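Local coordinates for ringhalexin (Hemachatus haemachatus, PDB 4ZQY), which acts as an anticoagulant by inhibiting factor VIIa-driven activation of factor X in the extrinsic tenase complex, with weak irreversible neurotoxicity as well, at residues A[1-12]-A[57-65]. Sequence-based numbering, arbitrary orientation.
Sequences RLCLSDYSIFSE and CCARDKCNR
Asp61 OD1 is gripped twice by the start of the chain: Leu2 N donates to it over 3.2 Å from above the carboxylate plane, and Arg1 NE makes a salt bridge to it. The two ends of a three-finger toxin meet here, the opening strand of the first finger against the C-terminal loop of the disulfide-rich core. Short and acidic, Asp61 can serve a backbone N-H and a guanidinium with one oxygen. The Arg1 chain, bent at its second and third torsions (55° and 52°), folds back so that one guanidinium face lies over Arg60 CA.

Within the type II turn from Arg60 to Cys63, Lys62 takes a left-handed backbone conformation and donates its N-H to Leu2 O at 2.6 Å. Asn64 then treats Leu4 as a neighbouring strand would. Its OD1 accepts from Leu4 N on an in-plane lone pair, in a nearly straight bond (170°), while ND2 donates to Leu4 O at 3.3 Å. An amide suits this place because it offers both an acceptor and a donor; ND2 also bonds Phe25 O, tying both ends of the chain to the central strand 23-29. The disulfides Cys58-Cys63 and Cys3-Cys24 fasten the same region covalently.

Leu4 fills the greasy side of the contact: CD2 lies 3.9 Å from Lys62 CG, the two side chains crossing at about a right angle, and CD1 approaches Arg65 CB. Beyond this aliphatic part, Lys62 reaches across to Glu12, where NZ meets OE2 on its syn lone pair at 3.0 Å. Farther along the first finger, the Tyr7 ring receives a CH-pi contact over one face from Arg65 CB, 3.8 Å from the ring centroid.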
# COMPACT_ATOMS: atom_id res chain seq x y z
N ARG A 1 -8.55 -11.76 15.60
CA ARG A 1 -8.40 -11.42 14.20
C ARG A 1 -7.76 -12.59 13.48
O ARG A 1 -6.91 -13.29 14.03
CB ARG A 1 -7.58 -10.15 14.03
CG ARG A 1 -7.41 -9.64 12.59
CD ARG A 1 -8.76 -9.45 11.89
NE ARG A 1 -9.75 -8.63 12.61
CZ ARG A 1 -9.69 -7.33 12.81
NH1 ARG A 1 -10.66 -6.73 13.47
NH2 ARG A 1 -8.68 -6.61 12.33
N LEU A 2 -8.23 -12.81 12.27
CA LEU A 2 -7.72 -13.86 11.41
C LEU A 2 -7.06 -13.28 10.19
O LEU A 2 -7.61 -12.40 9.53
CB LEU A 2 -8.83 -14.79 10.95
CG LEU A 2 -9.61 -15.66 11.92
CD1 LEU A 2 -10.49 -16.57 11.11
CD2 LEU A 2 -8.69 -16.46 12.81
N CYS A 3 -5.84 -13.74 9.94
CA CYS A 3 -5.04 -13.29 8.81
C CYS A 3 -4.67 -14.48 7.97
O CYS A 3 -4.80 -15.62 8.39
CB CYS A 3 -3.79 -12.56 9.27
SG CYS A 3 -4.15 -11.09 10.19
N LEU A 4 -4.21 -14.19 6.76
CA LEU A 4 -3.74 -15.22 5.85
C LEU A 4 -2.25 -15.39 6.06
O LEU A 4 -1.55 -14.42 6.34
CB LEU A 4 -4.05 -14.84 4.41
CG LEU A 4 -5.52 -14.76 4.05
CD1 LEU A 4 -5.66 -14.30 2.62
CD2 LEU A 4 -6.15 -16.13 4.24
N SER A 5 -1.78 -16.62 5.92
CA SER A 5 -0.36 -16.88 6.01
C SER A 5 0.17 -17.09 4.60
O SER A 5 1.31 -16.74 4.29
CB SER A 5 -0.10 -18.11 6.86
OG SER A 5 -0.67 -17.91 8.14
N ASP A 6 -0.69 -17.67 3.77
CA ASP A 6 -0.40 -17.89 2.37
C ASP A 6 -1.72 -17.78 1.63
O ASP A 6 -2.78 -18.04 2.20
CB ASP A 6 0.28 -19.24 2.13
CG ASP A 6 0.92 -19.32 0.75
OD1 ASP A 6 2.01 -18.75 0.58
OD2 ASP A 6 0.32 -19.93 -0.17
N TYR A 7 -1.66 -17.41 0.35
CA TYR A 7 -2.84 -17.41 -0.51
C TYR A 7 -2.45 -17.72 -1.96
O TYR A 7 -1.44 -17.23 -2.45
CB TYR A 7 -3.57 -16.06 -0.37
CG TYR A 7 -4.80 -15.82 -1.23
CD1 TYR A 7 -6.03 -16.38 -0.88
CD2 TYR A 7 -4.74 -15.02 -2.35
CE1 TYR A 7 -7.15 -16.14 -1.65
CE2 TYR A 7 -5.86 -14.78 -3.12
CZ TYR A 7 -7.06 -15.34 -2.77
OH TYR A 7 -8.19 -15.10 -3.53
N SER A 8 -3.25 -18.56 -2.63
CA SER A 8 -3.05 -18.89 -4.05
C SER A 8 -4.38 -19.23 -4.70
O SER A 8 -5.41 -18.79 -4.18
CB SER A 8 -2.05 -20.04 -4.23
OG SER A 8 -2.57 -21.26 -3.71
N ILE A 9 -4.35 -19.96 -5.83
CA ILE A 9 -5.53 -20.52 -6.55
C ILE A 9 -6.84 -20.30 -5.79
O ILE A 9 -7.42 -19.22 -5.86
CB ILE A 9 -5.33 -22.03 -6.96
CG1 ILE A 9 -4.53 -22.82 -5.92
CG2 ILE A 9 -4.60 -22.15 -8.29
CD1 ILE A 9 -5.34 -23.71 -5.05
N PHE A 10 -7.31 -21.34 -5.13
CA PHE A 10 -7.91 -21.14 -3.82
C PHE A 10 -7.27 -22.17 -2.90
O PHE A 10 -7.81 -23.25 -2.66
CB PHE A 10 -9.44 -21.22 -3.81
CG PHE A 10 -10.05 -21.04 -2.44
CD1 PHE A 10 -10.11 -19.78 -1.85
CD2 PHE A 10 -10.58 -22.12 -1.74
CE1 PHE A 10 -10.68 -19.60 -0.61
CE2 PHE A 10 -11.15 -21.95 -0.49
CZ PHE A 10 -11.20 -20.69 0.08
N SER A 11 -6.07 -21.85 -2.45
CA SER A 11 -5.52 -22.47 -1.27
C SER A 11 -5.08 -21.32 -0.40
O SER A 11 -4.16 -20.58 -0.74
CB SER A 11 -4.33 -23.36 -1.61
OG SER A 11 -3.88 -24.03 -0.45
N GLU A 12 -5.76 -21.17 0.72
CA GLU A 12 -5.40 -20.17 1.71
C GLU A 12 -4.98 -20.79 3.04
O GLU A 12 -5.60 -21.73 3.52
CB GLU A 12 -6.55 -19.20 1.93
CG GLU A 12 -7.87 -19.86 2.23
CD GLU A 12 -8.98 -18.86 2.42
OE1 GLU A 12 -9.16 -17.97 1.54
OE2 GLU A 12 -9.70 -18.97 3.44
N CYS A 57 -1.48 -3.16 4.65
CA CYS A 57 -1.94 -3.28 6.01
C CYS A 57 -3.45 -3.11 6.01
O CYS A 57 -3.96 -2.12 5.49
CB CYS A 57 -1.25 -2.24 6.90
SG CYS A 57 -1.46 -2.46 8.66
N CYS A 58 -4.17 -4.11 6.52
CA CYS A 58 -5.63 -4.08 6.55
C CYS A 58 -6.13 -4.65 7.87
O CYS A 58 -5.35 -5.22 8.63
CB CYS A 58 -6.20 -4.85 5.35
SG CYS A 58 -5.75 -6.60 5.20
N ALA A 59 -7.43 -4.50 8.14
CA ALA A 59 -7.98 -4.78 9.47
C ALA A 59 -9.31 -5.53 9.41
O ALA A 59 -10.27 -5.18 10.08
CB ALA A 59 -8.14 -3.50 10.26
N ARG A 60 -9.35 -6.58 8.59
CA ARG A 60 -10.50 -7.46 8.53
C ARG A 60 -10.02 -8.90 8.43
O ARG A 60 -8.87 -9.15 8.10
CB ARG A 60 -11.40 -7.10 7.34
CG ARG A 60 -12.14 -5.76 7.43
CD ARG A 60 -13.04 -5.50 6.20
NE ARG A 60 -14.20 -6.40 6.07
CZ ARG A 60 -15.40 -6.17 6.60
NH1 ARG A 60 -15.64 -5.07 7.29
NH2 ARG A 60 -16.38 -7.05 6.42
N ASP A 61 -10.90 -9.85 8.75
CA ASP A 61 -10.50 -11.25 8.76
C ASP A 61 -10.06 -11.70 7.36
O ASP A 61 -10.84 -11.60 6.42
CB ASP A 61 -11.62 -12.15 9.27
CG ASP A 61 -11.80 -12.04 10.76
OD1 ASP A 61 -10.98 -11.38 11.42
OD2 ASP A 61 -12.76 -12.65 11.28
N LYS A 62 -8.83 -12.18 7.25
CA LYS A 62 -8.35 -12.81 6.02
C LYS A 62 -8.33 -11.82 4.87
O LYS A 62 -8.61 -12.17 3.73
CB LYS A 62 -9.18 -14.06 5.69
CG LYS A 62 -9.02 -15.15 6.74
CD LYS A 62 -9.88 -16.39 6.57
CE LYS A 62 -10.85 -16.37 5.42
NZ LYS A 62 -11.58 -17.69 5.41
N CYS A 63 -8.01 -10.57 5.21
CA CYS A 63 -8.00 -9.48 4.25
C CYS A 63 -6.72 -9.33 3.43
O CYS A 63 -6.76 -8.78 2.32
CB CYS A 63 -8.28 -8.17 4.99
SG CYS A 63 -7.02 -7.77 6.24
N ASN A 64 -5.59 -9.78 3.96
CA ASN A 64 -4.33 -9.61 3.24
C ASN A 64 -4.10 -10.58 2.08
O ASN A 64 -3.22 -11.44 2.16
CB ASN A 64 -3.14 -9.62 4.23
CG ASN A 64 -3.12 -10.85 5.13
OD1 ASN A 64 -4.17 -11.38 5.51
ND2 ASN A 64 -1.92 -11.27 5.53
N ARG A 65 -4.79 -10.41 0.96
CA ARG A 65 -4.52 -11.28 -0.17
C ARG A 65 -3.87 -10.43 -1.23
O ARG A 65 -2.68 -10.55 -1.46
CB ARG A 65 -5.78 -11.99 -0.69
CG ARG A 65 -7.06 -11.30 -0.38
CD ARG A 65 -8.26 -12.04 -0.95
NE ARG A 65 -9.43 -11.19 -0.81
CZ ARG A 65 -10.21 -11.16 0.26
NH1 ARG A 65 -9.96 -11.96 1.29
NH2 ARG A 65 -11.26 -10.34 0.30